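Local atomic coordinates of soluble lytic murein transglycosylase (Escherichia coli, PDB entry 1QSA), a protein that cleaves the glycosidic bonds between N-acetylmuramic acid and N-acetylglucosamine in peptidoglycan, leaving a 1,6-anhydro bond in the muramic acid residue. Residues D34-P39 with V388-Y393; G382-R387 with R401-N406; N395-A400 with W481-K486; S492-I497 with T525-G530. All blocks are in the same frame, centred on the assembly; numbering follows the deposited sequence. Where two conformers were deposited one is given.

Contact 1: D34-P39 with V388-Y393; sequences DYPLYP and VRELMY. With SO4 (sulfate ion), chain C.
The phenol of Tyr-35 points its hydroxyl at the carboxylate of Glu-390, and OH donates to OE1 over a short 2.5 Å. OE1 accepts on its anti lone pair, from near the plane of the phenol ring, while the ring and carboxylate planes stand 78° apart. Because CG of Tyr-35 lies anti to the backbone N (chi1 -176°), the ring extends out of the turn and its far end reaches the helix. The two groups also have outside partners: Arg-7 NE forms a salt bridge with the same OE1, and Trp-394 NE1 is hydrogen-bonded to the Tyr-35 hydroxyl. These contacts tie the type I turn Tyr-35 to Tyr-38, which leads into helix 38-48, to helix 383-393 after a mostly helical excursion of some 350 residues, as expected where the ring-like alpha-superhelix of Slt70 closes on itself. Beside the polar pair, Leu-37 lays its isobutyl group across the root of the glutamate, with CG 3.6 Å from Glu-390 CB. Its CD1 continues to Leu-391 CD2 at 3.9 Å, and the Pro-36 ring brings CB within 3.9 Å of Glu-390 CG. On another side of the helix, the extended Arg-389 presents a guanidinium edge to a sulfate, NE bonding O3 at 3.1 Å and NH2 bonding O2 at 3.0 Å.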
# COMPACT_ATOMS: atom_id res chain seq x y z
N ASP A 34 -30.14 -20.60 13.44
CA ASP A 34 -29.28 -20.51 14.62
C ASP A 34 -27.78 -20.59 14.35
O ASP A 34 -26.98 -20.43 15.26
CB ASP A 34 -29.66 -21.57 15.66
CG ASP A 34 -31.01 -21.31 16.32
OD1 ASP A 34 -31.55 -20.18 16.22
OD2 ASP A 34 -31.53 -22.24 16.95
N TYR A 35 -27.40 -20.86 13.10
CA TYR A 35 -25.98 -20.94 12.74
C TYR A 35 -25.42 -19.51 12.64
O TYR A 35 -26.07 -18.63 12.07
CB TYR A 35 -25.83 -21.66 11.41
CG TYR A 35 -24.39 -21.89 11.01
CD1 TYR A 35 -23.52 -22.63 11.83
CD2 TYR A 35 -23.88 -21.36 9.82
CE1 TYR A 35 -22.18 -22.83 11.47
CE2 TYR A 35 -22.55 -21.55 9.45
CZ TYR A 35 -21.70 -22.27 10.27
OH TYR A 35 -20.40 -22.42 9.90
N PRO A 36 -24.21 -19.24 13.20
CA PRO A 36 -23.64 -17.89 13.14
C PRO A 36 -23.61 -17.23 11.77
O PRO A 36 -23.79 -16.01 11.69
CB PRO A 36 -22.23 -18.06 13.71
CG PRO A 36 -22.44 -19.16 14.75
CD PRO A 36 -23.38 -20.13 14.04
N LEU A 37 -23.40 -18.01 10.72
CA LEU A 37 -23.34 -17.43 9.38
C LEU A 37 -24.69 -17.29 8.64
O LEU A 37 -24.72 -16.90 7.47
CB LEU A 37 -22.29 -18.12 8.51
CG LEU A 37 -20.87 -18.19 9.10
CD1 LEU A 37 -19.91 -18.76 8.07
CD2 LEU A 37 -20.38 -16.82 9.56
N TYR A 38 -25.80 -17.54 9.33
CA TYR A 38 -27.12 -17.39 8.70
C TYR A 38 -27.29 -15.99 8.06
O TYR A 38 -27.82 -15.89 6.96
CB TYR A 38 -28.24 -17.69 9.71
CG TYR A 38 -29.61 -17.61 9.09
CD1 TYR A 38 -30.07 -18.63 8.24
CD2 TYR A 38 -30.42 -16.51 9.32
CE1 TYR A 38 -31.33 -18.53 7.63
CE2 TYR A 38 -31.67 -16.40 8.72
CZ TYR A 38 -32.12 -17.40 7.88
OH TYR A 38 -33.35 -17.25 7.28
N PRO A 39 -26.81 -14.90 8.71
CA PRO A 39 -26.97 -13.57 8.09
C PRO A 39 -26.34 -13.50 6.70
O PRO A 39 -26.81 -12.73 5.85
CB PRO A 39 -26.28 -12.64 9.08
CG PRO A 39 -26.53 -13.30 10.40
CD PRO A 39 -26.27 -14.77 10.08
N VAL A 388 -16.68 -14.92 13.24
CA VAL A 388 -15.25 -14.99 12.90
C VAL A 388 -14.77 -16.43 12.98
O VAL A 388 -14.10 -16.92 12.07
CB VAL A 388 -14.41 -14.09 13.85
CG1 VAL A 388 -12.89 -14.37 13.66
CG2 VAL A 388 -14.71 -12.62 13.56
N ARG A 389 -15.18 -17.13 14.05
CA ARG A 389 -14.79 -18.53 14.23
C ARG A 389 -15.25 -19.39 13.05
O ARG A 389 -14.47 -20.18 12.51
CB ARG A 389 -15.38 -19.07 15.54
CG ARG A 389 -15.14 -20.56 15.77
CD ARG A 389 -15.77 -21.03 17.08
NE ARG A 389 -15.59 -22.47 17.28
CZ ARG A 389 -16.30 -23.23 18.12
NH1 ARG A 389 -17.26 -22.70 18.88
NH2 ARG A 389 -16.05 -24.53 18.21
N GLU A 390 -16.50 -19.23 12.62
CA GLU A 390 -17.01 -20.01 11.50
C GLU A 390 -16.28 -19.67 10.21
O GLU A 390 -15.93 -20.56 9.45
CB GLU A 390 -18.52 -19.80 11.30
CG GLU A 390 -19.35 -20.37 12.44
CD GLU A 390 -18.87 -21.76 12.84
OE1 GLU A 390 -19.00 -22.67 12.00
OE2 GLU A 390 -18.32 -21.93 13.96
N LEU A 391 -16.07 -18.37 9.97
CA LEU A 391 -15.38 -17.95 8.75
C LEU A 391 -13.96 -18.52 8.68
O LEU A 391 -13.54 -19.01 7.63
CB LEU A 391 -15.37 -16.43 8.66
CG LEU A 391 -16.76 -15.80 8.45
CD1 LEU A 391 -16.68 -14.29 8.71
CD2 LEU A 391 -17.27 -16.11 7.03
N MET A 392 -13.27 -18.56 9.81
CA MET A 392 -11.91 -19.11 9.84
C MET A 392 -11.97 -20.64 9.65
O MET A 392 -11.13 -21.21 8.96
CB MET A 392 -11.20 -18.73 11.15
CG MET A 392 -10.90 -17.23 11.27
SD MET A 392 -9.91 -16.61 9.86
CE MET A 392 -8.31 -17.33 10.24
N TYR A 393 -13.01 -21.27 10.19
CA TYR A 393 -13.19 -22.71 10.04
C TYR A 393 -13.30 -23.08 8.56
O TYR A 393 -12.75 -24.09 8.11
CB TYR A 393 -14.43 -23.20 10.78
CG TYR A 393 -14.64 -24.68 10.63
CD1 TYR A 393 -13.84 -25.59 11.31
CD2 TYR A 393 -15.64 -25.18 9.78
CE1 TYR A 393 -14.02 -26.96 11.17
CE2 TYR A 393 -15.83 -26.55 9.64
CZ TYR A 393 -15.02 -27.43 10.34
OH TYR A 393 -15.20 -28.79 10.23
S SO4 C . -13.26 -25.22 15.76
O1 SO4 C . -11.86 -25.31 15.29
O2 SO4 C . -13.30 -25.23 17.24
O3 SO4 C . -13.85 -23.97 15.26
O4 SO4 C . -13.99 -26.40 15.27

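Contact 2: G382-R387 with R401-N406; sequences GPEMAR and RSEWAN
Two acidic side chains cross obliquely here, Glu-384 OE2 lying 2.8 Å from Glu-403 OE1, an approach so close that one of the two acids probably carries a proton. Their carboxylate planes are turned 81° against each other. Arg-387 offsets the negative charge by gripping Glu-403 side-on with two nitrogens. Its NE bonds OE2 at 2.8 Å, with the oxygen in the guanidinium plane but the nitrogen 31° out of the carboxylate plane, and NH2 reaches the syn lone pair of OE1 at 3.0 Å. A bend at chi3 folds the arginine back so that one guanidinium face rests against Glu-384 CA; the salt bridge from NH2 to Glu-384 OE2 is long. Tyr-40 OH adds a further hydrogen bond to Glu-403 OE2, and Thr-67 OG1 holds Arg-387 NH2. A methionine in place of Arg-387 would probably leave the two buried carboxylates facing each other without their shared cation, and Glu-403 freer to turn. Asn-406 CB packs 3.4 Å from Glu-384 OE2. On the other flank Met-385 and Trp-404 lie side by side in a Met-aromatic contact, the sulfur at the ring edge and CE 3.6 Å from CZ3. The helices form an antiparallel hairpin; the axes of segments 383-387 and 401-406 approach to 9.7 Å, their N-to-C directions 156° apart. Helices 413-425 and 429-438 pack against the Trp-404 side, whereas Pro-69 at the start of helix 69-84 covers Glu-403 and Asn-406.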
# COMPACT_ATOMS: atom_id res chain seq x y z
N GLY A 382 -19.13 -12.98 22.14
CA GLY A 382 -20.31 -12.52 21.43
C GLY A 382 -20.58 -13.10 20.06
O GLY A 382 -19.82 -13.94 19.56
N PRO A 383 -21.68 -12.68 19.43
CA PRO A 383 -22.03 -13.17 18.09
C PRO A 383 -21.03 -12.81 16.99
O PRO A 383 -20.83 -13.61 16.08
CB PRO A 383 -23.42 -12.57 17.85
CG PRO A 383 -23.51 -11.42 18.79
CD PRO A 383 -22.75 -11.84 20.00
N GLU A 384 -20.38 -11.63 17.07
CA GLU A 384 -19.41 -11.31 16.01
C GLU A 384 -18.23 -12.29 16.08
O GLU A 384 -17.76 -12.78 15.04
CB GLU A 384 -18.94 -9.84 16.04
CG GLU A 384 -18.02 -9.52 14.84
CD GLU A 384 -17.97 -8.05 14.41
OE1 GLU A 384 -17.95 -7.15 15.29
OE2 GLU A 384 -17.90 -7.81 13.18
N MET A 385 -17.76 -12.61 17.28
CA MET A 385 -16.66 -13.57 17.39
C MET A 385 -17.10 -14.95 16.88
O MET A 385 -16.33 -15.65 16.25
CB MET A 385 -16.16 -13.69 18.84
CG MET A 385 -14.93 -14.59 18.98
SD MET A 385 -13.47 -13.95 18.09
CE MET A 385 -12.75 -12.88 19.33
N ALA A 386 -18.35 -15.32 17.14
CA ALA A 386 -18.85 -16.61 16.65
C ALA A 386 -18.82 -16.64 15.11
O ALA A 386 -18.52 -17.67 14.53
CB ALA A 386 -20.25 -16.87 17.18
N ARG A 387 -19.11 -15.50 14.46
CA ARG A 387 -19.05 -15.47 12.99
C ARG A 387 -17.59 -15.60 12.54
O ARG A 387 -17.30 -16.33 11.60
CB ARG A 387 -19.65 -14.18 12.43
CG ARG A 387 -21.17 -14.07 12.66
CD ARG A 387 -21.82 -13.09 11.70
NE ARG A 387 -21.35 -11.72 11.91
CZ ARG A 387 -21.82 -10.90 12.84
NH1 ARG A 387 -22.77 -11.28 13.68
NH2 ARG A 387 -21.31 -9.68 12.95
N ARG A 401 -11.46 -11.27 7.77
CA ARG A 401 -10.71 -10.02 7.98
C ARG A 401 -11.66 -8.82 8.17
O ARG A 401 -11.44 -7.99 9.05
CB ARG A 401 -9.74 -9.77 6.82
CG ARG A 401 -9.02 -8.43 6.92
CD ARG A 401 -8.07 -8.19 5.75
NE ARG A 401 -7.51 -6.84 5.86
CZ ARG A 401 -6.48 -6.51 6.63
NH1 ARG A 401 -5.83 -7.44 7.32
NH2 ARG A 401 -6.07 -5.25 6.67
N SER A 402 -12.72 -8.76 7.37
CA SER A 402 -13.70 -7.67 7.47
C SER A 402 -14.43 -7.70 8.81
O SER A 402 -14.69 -6.65 9.40
CB SER A 402 -14.69 -7.74 6.32
OG SER A 402 -13.99 -7.62 5.10
N GLU A 403 -14.81 -8.90 9.26
CA GLU A 403 -15.47 -9.02 10.55
C GLU A 403 -14.51 -8.64 11.68
O GLU A 403 -14.88 -7.92 12.60
CB GLU A 403 -15.95 -10.46 10.79
CG GLU A 403 -17.11 -10.88 9.92
CD GLU A 403 -18.49 -10.62 10.51
OE1 GLU A 403 -18.65 -9.86 11.50
OE2 GLU A 403 -19.45 -11.19 9.95
N TRP A 404 -13.28 -9.15 11.60
CA TRP A 404 -12.27 -8.88 12.62
C TRP A 404 -11.99 -7.38 12.70
O TRP A 404 -11.81 -6.84 13.80
CB TRP A 404 -10.98 -9.65 12.29
CG TRP A 404 -9.97 -9.69 13.40
CD1 TRP A 404 -8.72 -9.14 13.39
CD2 TRP A 404 -10.07 -10.43 14.63
NE1 TRP A 404 -8.04 -9.49 14.54
CE2 TRP A 404 -8.84 -10.28 15.32
CE3 TRP A 404 -11.08 -11.21 15.21
CZ2 TRP A 404 -8.58 -10.89 16.55
CZ3 TRP A 404 -10.83 -11.82 16.44
CH2 TRP A 404 -9.59 -11.65 17.10
N ALA A 405 -11.99 -6.72 11.55
CA ALA A 405 -11.72 -5.29 11.48
C ALA A 405 -12.72 -4.52 12.34
O ALA A 405 -12.35 -3.59 13.05
CB ALA A 405 -11.77 -4.80 10.04
N ASN A 406 -13.99 -4.93 12.29
CA ASN A 406 -15.04 -4.28 13.09
C ASN A 406 -14.84 -4.57 14.57
O ASN A 406 -15.06 -3.70 15.41
CB ASN A 406 -16.43 -4.79 12.71
CG ASN A 406 -16.92 -4.22 11.41
OD1 ASN A 406 -16.35 -3.27 10.88
ND2 ASN A 406 -18.03 -4.76 10.91

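Contact 3: N395-A400 with W481-K486; sequences NLDNTA and WNPKVK. With SO4 (sulfate ion), chain E.
Asn-482 ND2 donates to Asn-398 OD1 at 3.0 Å, approaching 23° from the carbonyl plane, with the two side-chain amides turned 62° against each other. The amide of Asn-398 then returns a bond: ND2 donates to Lys-484 O at 3.1 Å, with the donor well above that carbonyl's plane. Within its own turn, Asn-482 OD1 accepts from Lys-484 N at 2.9 Å, closing an Asx turn, so both ends of the amide are employed and its rotation is set. A leucine in place of Asn-482 would probably leave Asn-398 OD1 without its donor and the turn without its Asx bond.

Packing contacts surround this core. Asp-397 CB lies 3.3 Å from Asn-482 OD1, and its carboxylate sits across the Pro-483 ring, OD2 being 3.7 Å from CD. Lys-484, bent at chi2 (-61°), runs past Asp-397 to place CE 3.5 Å from Asn-395 O; its NZ is hydrogen-bonded to Leu-521 O and does not contact Asp-397.

An anion occupies the helix start, just beyond the Schellman motif that ends helix 383-393 at Asn-395. The backbone N atoms of Asn-398 and Thr-399 each donate to this sulfate, and Thr-399 OG1 donates to sulfate O2 at 2.8 Å. The first turn of helix 397-408 thus offers its amide groups to negative charge, while its junction with the Slt-type domain relies on neutral amides and close packing, with no salt bridge between the two segments.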
# COMPACT_ATOMS: atom_id res chain seq x y z
N ASN A 395 -11.97 -21.37 6.13
CA ASN A 395 -10.84 -20.76 5.43
C ASN A 395 -11.24 -19.57 4.55
O ASN A 395 -10.72 -19.38 3.45
CB ASN A 395 -10.08 -21.83 4.62
CG ASN A 395 -9.52 -22.93 5.51
OD1 ASN A 395 -8.80 -22.65 6.45
ND2 ASN A 395 -9.91 -24.17 5.25
N LEU A 396 -12.23 -18.82 5.03
CA LEU A 396 -12.72 -17.63 4.32
C LEU A 396 -12.01 -16.45 4.97
O LEU A 396 -12.64 -15.57 5.56
CB LEU A 396 -14.25 -17.52 4.48
CG LEU A 396 -15.03 -18.69 3.85
CD1 LEU A 396 -16.51 -18.66 4.25
CD2 LEU A 396 -14.87 -18.64 2.33
N ASP A 397 -10.69 -16.43 4.85
CA ASP A 397 -9.89 -15.39 5.47
C ASP A 397 -10.20 -13.95 5.10
O ASP A 397 -10.14 -13.08 5.96
CB ASP A 397 -8.38 -15.68 5.29
CG ASP A 397 -7.94 -16.97 5.98
OD1 ASP A 397 -8.31 -18.05 5.52
OD2 ASP A 397 -7.19 -16.92 6.99
N ASN A 398 -10.54 -13.68 3.84
CA ASN A 398 -10.83 -12.29 3.47
C ASN A 398 -12.14 -11.81 4.11
O ASN A 398 -12.24 -10.66 4.54
CB ASN A 398 -10.91 -12.13 1.95
CG ASN A 398 -9.57 -12.31 1.27
OD1 ASN A 398 -8.54 -11.93 1.82
ND2 ASN A 398 -9.57 -12.92 0.09
N THR A 399 -13.11 -12.72 4.20
CA THR A 399 -14.42 -12.41 4.80
C THR A 399 -14.23 -12.23 6.31
O THR A 399 -14.79 -11.31 6.92
CB THR A 399 -15.45 -13.53 4.48
OG1 THR A 399 -15.48 -13.73 3.05
CG2 THR A 399 -16.87 -13.13 4.96
N ALA A 400 -13.41 -13.09 6.91
CA ALA A 400 -13.12 -13.00 8.33
C ALA A 400 -12.38 -11.69 8.65
O ALA A 400 -12.63 -11.09 9.69
CB ALA A 400 -12.27 -14.19 8.77
N TRP A 481 0.41 -13.05 6.68
CA TRP A 481 -0.17 -14.37 6.92
C TRP A 481 -1.58 -14.66 6.42
O TRP A 481 -2.16 -15.66 6.83
CB TRP A 481 -0.01 -14.77 8.39
CG TRP A 481 1.44 -14.91 8.81
CD1 TRP A 481 2.09 -14.22 9.80
CD2 TRP A 481 2.41 -15.77 8.22
NE1 TRP A 481 3.41 -14.60 9.85
CE2 TRP A 481 3.64 -15.55 8.89
CE3 TRP A 481 2.37 -16.71 7.17
CZ2 TRP A 481 4.81 -16.24 8.56
CZ3 TRP A 481 3.53 -17.40 6.84
CH2 TRP A 481 4.74 -17.15 7.53
N ASN A 482 -2.13 -13.82 5.55
CA ASN A 482 -3.46 -14.13 5.00
C ASN A 482 -3.21 -14.93 3.70
O ASN A 482 -2.72 -14.37 2.72
CB ASN A 482 -4.23 -12.84 4.71
CG ASN A 482 -5.55 -13.08 4.02
OD1 ASN A 482 -5.90 -14.21 3.69
ND2 ASN A 482 -6.31 -12.01 3.82
N PRO A 483 -3.54 -16.24 3.68
CA PRO A 483 -3.32 -17.07 2.49
C PRO A 483 -4.22 -16.78 1.29
O PRO A 483 -3.96 -17.27 0.19
CB PRO A 483 -3.56 -18.49 3.01
CG PRO A 483 -4.60 -18.30 4.06
CD PRO A 483 -4.18 -17.01 4.76
N LYS A 484 -5.27 -15.99 1.51
CA LYS A 484 -6.24 -15.69 0.46
C LYS A 484 -6.12 -14.30 -0.15
O LYS A 484 -6.89 -13.95 -1.05
CB LYS A 484 -7.66 -15.88 1.03
CG LYS A 484 -7.86 -17.21 1.77
CD LYS A 484 -7.63 -18.40 0.86
CE LYS A 484 -7.72 -19.72 1.62
NZ LYS A 484 -7.50 -20.87 0.68
N VAL A 485 -5.15 -13.50 0.30
CA VAL A 485 -5.04 -12.14 -0.22
C VAL A 485 -4.43 -12.07 -1.62
O VAL A 485 -3.54 -12.84 -1.96
CB VAL A 485 -4.26 -11.21 0.77
CG1 VAL A 485 -2.77 -11.57 0.82
CG2 VAL A 485 -4.44 -9.75 0.39
N LYS A 486 -5.02 -11.21 -2.46
CA LYS A 486 -4.52 -11.00 -3.82
C LYS A 486 -4.36 -9.50 -4.02
O LYS A 486 -5.26 -8.73 -3.66
CB LYS A 486 -5.51 -11.50 -4.87
CG LYS A 486 -5.70 -12.98 -4.91
CD LYS A 486 -6.74 -13.35 -5.97
CE LYS A 486 -6.28 -12.99 -7.38
NZ LYS A 486 -7.32 -13.36 -8.39
S SO4 E . -12.51 -15.41 1.28
O1 SO4 E . -12.93 -16.74 0.82
O2 SO4 E . -13.11 -15.09 2.59
O3 SO4 E . -11.04 -15.38 1.41
O4 SO4 E . -12.97 -14.41 0.30

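Contact 4: S492-I497 with T525-G530; sequences SGLMQI and TNINIG
Residues Ser-492 to Ile-497 double back through a type I turn and a G1 beta bulge, Ser-492 and Ile-497 pairing by backbone bonds, and present the turn to Asn-526 on helix 523-540. Its first torsion, chi1 -167°, swings the Asn-526 amide away from the helix backbone N, and the amide bridges the turn: ND2 donates to Ser-492 O at 2.9 Å and OD1 receives Met-495 N at 2.8 Å. Ser-492 O is gripped twice, by Asn-526 ND2 and Ile-497 N from opposite faces of its plane. Gly-493, at positive phi, passes where a CB would collide with that amide. Gly-530 likewise makes way for Met-495, whose SD rests 3.8 Å from its CA. Ile-497 slides past the Asn-526 side chain in the opposite direction and pushes CD1 to 3.3 Å from Asn-526 O, while Leu-494 CD1 meets Ile-527 CD1 at 3.9 Å. Gln-496 NE2 adds a nearly straight bond to Gly-493 O, lying in the carbonyl plane. The sequence Gly-Leu-Met-Gln is a signature of Slt-type lytic transglycosylases, a lysozyme-like fold, and here it brings the Met-495 side chain within about 5 Å of that of Glu-478, the predicted active-site residue.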
# COMPACT_ATOMS: atom_id res chain seq x y z
N SER A 492 -0.57 -13.36 -5.56
CA SER A 492 -1.45 -14.20 -4.77
C SER A 492 -0.89 -14.95 -3.57
O SER A 492 0.22 -15.49 -3.62
CB SER A 492 -2.12 -15.22 -5.68
OG SER A 492 -2.92 -14.58 -6.67
N GLY A 493 -1.72 -15.02 -2.53
CA GLY A 493 -1.39 -15.81 -1.37
C GLY A 493 -0.29 -15.41 -0.42
O GLY A 493 0.21 -14.29 -0.45
N LEU A 494 0.16 -16.41 0.34
CA LEU A 494 1.14 -16.21 1.40
C LEU A 494 2.42 -15.54 0.99
O LEU A 494 2.90 -14.66 1.70
CB LEU A 494 1.47 -17.53 2.11
CG LEU A 494 0.34 -18.16 2.94
CD1 LEU A 494 0.79 -19.54 3.42
CD2 LEU A 494 -0.06 -17.25 4.12
N MET A 495 2.93 -15.91 -0.18
CA MET A 495 4.18 -15.33 -0.65
C MET A 495 3.99 -14.38 -1.84
O MET A 495 4.96 -13.98 -2.49
CB MET A 495 5.20 -16.44 -0.93
CG MET A 495 5.49 -17.24 0.34
SD MET A 495 6.74 -18.52 0.17
CE MET A 495 8.23 -17.50 0.02
N GLN A 496 2.73 -13.98 -2.05
CA GLN A 496 2.35 -13.02 -3.09
C GLN A 496 3.00 -13.30 -4.43
O GLN A 496 3.72 -12.47 -5.00
CB GLN A 496 2.63 -11.59 -2.59
CG GLN A 496 1.63 -11.13 -1.51
CD GLN A 496 0.26 -10.87 -2.10
OE1 GLN A 496 0.02 -9.82 -2.69
NE2 GLN A 496 -0.63 -11.84 -1.98
N ILE A 497 2.74 -14.51 -4.90
CA ILE A 497 3.28 -15.02 -6.15
C ILE A 497 2.46 -14.57 -7.35
O ILE A 497 1.24 -14.72 -7.37
CB ILE A 497 3.31 -16.56 -6.11
CG1 ILE A 497 4.14 -17.04 -4.91
CG2 ILE A 497 3.97 -17.11 -7.37
CD1 ILE A 497 4.01 -18.54 -4.66
N THR A 525 0.48 -25.21 -1.69
CA THR A 525 0.86 -24.94 -3.07
C THR A 525 1.69 -23.65 -3.13
O THR A 525 2.74 -23.61 -3.77
CB THR A 525 -0.39 -24.76 -3.98
OG1 THR A 525 -1.20 -25.94 -3.89
CG2 THR A 525 0.02 -24.55 -5.43
N ASN A 526 1.22 -22.62 -2.42
CA ASN A 526 1.88 -21.33 -2.41
C ASN A 526 3.29 -21.45 -1.81
O ASN A 526 4.27 -20.98 -2.39
CB ASN A 526 1.03 -20.32 -1.61
CG ASN A 526 1.50 -18.91 -1.81
OD1 ASN A 526 2.47 -18.48 -1.20
ND2 ASN A 526 0.81 -18.17 -2.68
N ILE A 527 3.40 -22.13 -0.67
CA ILE A 527 4.70 -22.32 -0.02
C ILE A 527 5.65 -23.14 -0.91
O ILE A 527 6.82 -22.84 -1.00
CB ILE A 527 4.52 -22.96 1.40
CG1 ILE A 527 3.87 -21.93 2.33
CG2 ILE A 527 5.86 -23.40 1.99
CD1 ILE A 527 3.32 -22.52 3.63
N ASN A 528 5.11 -24.15 -1.59
CA ASN A 528 5.91 -24.98 -2.50
C ASN A 528 6.53 -24.12 -3.62
O ASN A 528 7.76 -24.04 -3.77
CB ASN A 528 4.98 -26.06 -3.09
CG ASN A 528 5.70 -27.04 -4.02
OD1 ASN A 528 6.93 -27.10 -4.06
ND2 ASN A 528 4.92 -27.81 -4.77
N ILE A 529 5.68 -23.40 -4.36
CA ILE A 529 6.15 -22.59 -5.48
C ILE A 529 6.96 -21.37 -5.03
O ILE A 529 7.97 -21.02 -5.65
CB ILE A 529 4.96 -22.18 -6.38
CG1 ILE A 529 4.35 -23.44 -6.98
CG2 ILE A 529 5.43 -21.22 -7.51
CD1 ILE A 529 3.06 -23.23 -7.77
N GLY A 530 6.55 -20.77 -3.92
CA GLY A 530 7.23 -19.59 -3.41
C GLY A 530 8.61 -19.91 -2.86
O GLY A 530 9.57 -19.19 -3.15

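In the fold
The four contacts form a chain of neighbours running from the N-terminal part of the superhelix to the catalytic domain. Contacts 1 and 2, with centres about 9 Å apart, share helix 383-393; contacts 2 and 3, centres about 14 Å apart, share helix 397-408. Contact 3 touches contact 4, centres about 13 Å apart, by a backbone bond between Val-485 and Gly-493 and a weak one from Gln-496 NE2 to Val-485 O, whereas the centres of contacts 1 and 4 lie about 27 Å apart without touching. Along the sequence, contacts 1 and 2 interlock, as do 2 and 3, and contact 4 comes last, inside the Slt-type domain. The helical hairpin 383-408 thus joins the chain's early residues to the domain carrying the predicted active site.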